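Local coordinates for protein SsRai1 (Scheffersomyces stipitis, PDB 5BTO) that removes NAD caps from the 5' ends of RNAs as a metal-dependent decapping nuclease, and binds and stabilises the exoribonuclease RAT1, at residues A[225-230]-A[340-344]. Numbering follows the deposited sequence.
Sequences IGEAKM and YGAVI
Ile-225 pushes its two branches into the helix surface formed by Tyr-340, Gly-341 and Ile-344. A chi1 of 179° sets CG1 of Ile-225 opposite the backbone N, and the longer branch runs past Gly-341, CG1 lying 4.0 Å from Gly-341 CA, and ends with CD1 3.6 Å from CD2 of the Tyr-340 ring, an oblique approach. The shorter branch turns to Ile-344, Ile-225 CG2 to Ile-344 CG2 at 3.8 Å. Ile-344 CG2 also meets Ala-228 CB at 3.7 Å, so this one methyl touches both ends of the type II' turn, whose Ile-225 and Ala-228 are joined by reciprocal backbone hydrogen bonds. Ile-344 CG1 lies 3.8 Å above one face of the Tyr-340 ring, toward its rim. Further along the strand, Met-230 bends at chi3 (73°) and brings CE within 3.9 Å of Ile-344 CD1, tip to tip, and 3.6 Å from Tyr-340 OH. Cutting Ile-225 back to an alanine is likely to open a gap beside Gly-341 CA and deprive Tyr-340 CD2 of its partner, while Ile-344 CG2 would keep only Ala-228 CB of its two neighbours here. The hairpin of strands 216-225 and 228-235 thus packs against helix 333-350, the axes of residues 228-230 and 340-344 crossing at 92°. Since the groups that meet are carbon, sulfur and one hydroxyl at van der Waals range, cohesion here rests on shape and apolar burial rather than on polar pairing.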
ATOM      1  N   ILE A 225     -18.547  -4.832   5.016  1.00 16.53           N
ATOM      2  CA  ILE A 225     -17.669  -3.683   4.905  1.00 16.90           C
ATOM      3  C   ILE A 225     -17.505  -3.460   3.410  1.00 17.56           C
ATOM      4  O   ILE A 225     -17.312  -4.415   2.657  1.00 17.43           O
ATOM      5  CB  ILE A 225     -16.306  -3.906   5.608  1.00 21.82           C
ATOM      6  CG1 ILE A 225     -15.416  -2.680   5.429  1.00 26.34           C
ATOM      7  CG2 ILE A 225     -15.597  -5.162   5.086  1.00 22.45           C
ATOM      8  CD1 ILE A 225     -15.137  -1.950   6.691  1.00 29.05           C
ATOM      9  N   GLY A 226     -17.632  -2.213   2.978  1.00 17.80           N
ATOM     10  CA  GLY A 226     -17.673  -1.920   1.555  1.00 18.78           C
ATOM     11  C   GLY A 226     -18.717  -2.777   0.859  1.00 20.60           C
ATOM     12  O   GLY A 226     -19.883  -2.795   1.267  1.00 24.05           O
ATOM     13  N   GLU A 227     -18.301  -3.489  -0.187  1.00 17.42           N
ATOM     14  CA  GLU A 227     -19.208  -4.357  -0.938  1.00 19.84           C
ATOM     15  C   GLU A 227     -19.245  -5.784  -0.404  1.00 18.03           C
ATOM     16  O   GLU A 227     -20.028  -6.613  -0.885  1.00 22.27           O
ATOM     17  CB  GLU A 227     -18.808  -4.389  -2.416  1.00 21.95           C
ATOM     18  CG  GLU A 227     -19.042  -3.076  -3.110  1.00 25.39           C
ATOM     19  CD  GLU A 227     -20.492  -2.671  -3.032  1.00 28.79           C
ATOM     20  OE1 GLU A 227     -21.321  -3.305  -3.714  1.00 31.30           O
ATOM     21  OE2 GLU A 227     -20.809  -1.730  -2.280  1.00 29.94           O
ATOM     22  N   ALA A 228     -18.397  -6.073   0.580  1.00 15.77           N
ATOM     23  CA  ALA A 228     -18.270  -7.428   1.115  1.00 15.23           C
ATOM     24  C   ALA A 228     -19.333  -7.722   2.172  1.00 13.80           C
ATOM     25  O   ALA A 228     -19.566  -6.909   3.059  1.00 17.09           O
ATOM     26  CB  ALA A 228     -16.876  -7.624   1.724  1.00 16.36           C
ATOM     27  N   LYS A 229     -19.954  -8.892   2.076  1.00 15.27           N
ATOM     28  CA  LYS A 229     -20.865  -9.380   3.103  1.00 15.42           C
ATOM     29  C   LYS A 229     -20.124 -10.413   3.948  1.00 15.12           C
ATOM     30  O   LYS A 229     -19.416 -11.266   3.417  1.00 14.92           O
ATOM     31  CB  LYS A 229     -22.099 -10.024   2.468  1.00 20.67           C
ATOM     32  CG  LYS A 229     -22.922  -9.090   1.610  1.00 24.16           C
ATOM     33  CD  LYS A 229     -24.155  -9.814   1.066  1.00 30.82           C
ATOM     34  CE  LYS A 229     -25.000  -8.914   0.186  1.00 35.86           C
ATOM     35  NZ  LYS A 229     -24.291  -8.558  -1.070  1.00 38.15           N
ATOM     36  N   MET A 230     -20.264 -10.331   5.266  1.00 14.59           N
ATOM     37  CA  MET A 230     -19.484 -11.193   6.146  1.00 14.15           C
ATOM     38  C   MET A 230     -20.325 -11.781   7.271  1.00 15.38           C
ATOM     39  O   MET A 230     -21.248 -11.140   7.771  1.00 16.49           O
ATOM     40  CB  MET A 230     -18.295 -10.410   6.738  1.00 14.38           C
ATOM     41  CG  MET A 230     -17.402  -9.826   5.642  1.00 18.49           C
ATOM     42  SD  MET A 230     -16.098  -8.748   6.262  1.00 22.35           S
ATOM     43  CE  MET A 230     -14.989  -9.947   6.983  1.00 18.23           C
ATOM     44  N   TYR A 340      -8.789  -1.575   7.056  1.00 13.20           N
ATOM     45  CA  TYR A 340      -9.507  -2.831   7.115  1.00 11.86           C
ATOM     46  C   TYR A 340     -10.318  -3.044   5.832  1.00 13.84           C
ATOM     47  O   TYR A 340     -10.350  -4.148   5.278  1.00 13.84           O
ATOM     48  CB  TYR A 340     -10.423  -2.804   8.347  1.00 11.95           C
ATOM     49  CG  TYR A 340     -11.288  -4.021   8.519  1.00 12.26           C
ATOM     50  CD1 TYR A 340     -10.729  -5.278   8.738  1.00 13.45           C
ATOM     51  CD2 TYR A 340     -12.672  -3.907   8.505  1.00 13.01           C
ATOM     52  CE1 TYR A 340     -11.535  -6.403   8.916  1.00 11.54           C
ATOM     53  CE2 TYR A 340     -13.479  -5.013   8.680  1.00 12.87           C
ATOM     54  CZ  TYR A 340     -12.906  -6.251   8.880  1.00 12.55           C
ATOM     55  OH  TYR A 340     -13.709  -7.349   9.068  1.00 13.47           O
ATOM     56  N   GLY A 341     -10.952  -1.982   5.350  1.00 14.40           N
ATOM     57  CA  GLY A 341     -11.717  -2.067   4.118  1.00 13.92           C
ATOM     58  C   GLY A 341     -10.809  -2.437   2.952  1.00 14.28           C
ATOM     59  O   GLY A 341     -11.196  -3.202   2.067  1.00 14.68           O
ATOM     60  N   ALA A 342      -9.595  -1.904   2.955  1.00 14.27           N
ATOM     61  CA  ALA A 342      -8.649  -2.216   1.878  1.00 14.03           C
ATOM     62  C   ALA A 342      -8.255  -3.692   1.897  1.00 14.36           C
ATOM     63  O   ALA A 342      -8.155  -4.341   0.844  1.00 15.49           O
ATOM     64  CB  ALA A 342      -7.380  -1.313   1.974  1.00 14.49           C
ATOM     65  N   VAL A 343      -7.997  -4.213   3.092  1.00 13.83           N
ATOM     66  CA  VAL A 343      -7.594  -5.598   3.244  1.00 13.02           C
ATOM     67  C   VAL A 343      -8.697  -6.541   2.762  1.00 13.11           C
ATOM     68  O   VAL A 343      -8.440  -7.467   1.989  1.00 14.44           O
ATOM     69  CB  VAL A 343      -7.294  -5.943   4.715  1.00 13.71           C
ATOM     70  CG1 VAL A 343      -7.076  -7.452   4.871  1.00 15.89           C
ATOM     71  CG2 VAL A 343      -6.102  -5.146   5.213  1.00 15.73           C
ATOM     72  N   ILE A 344      -9.923  -6.309   3.230  1.00 13.32           N
ATOM     73  CA  ILE A 344     -11.024  -7.197   2.862  1.00 13.21           C
ATOM     74  C   ILE A 344     -11.272  -7.151   1.344  1.00 12.90           C
ATOM     75  O   ILE A 344     -11.450  -8.186   0.695  1.00 14.21           O
ATOM     76  CB  ILE A 344     -12.311  -6.848   3.619  1.00 10.76           C
ATOM     77  CG1 ILE A 344     -12.128  -7.071   5.130  1.00 12.19           C
ATOM     78  CG2 ILE A 344     -13.480  -7.692   3.113  1.00 14.95           C
ATOM     79  CD1 ILE A 344     -11.723  -8.476   5.522  1.00 16.57           C
TER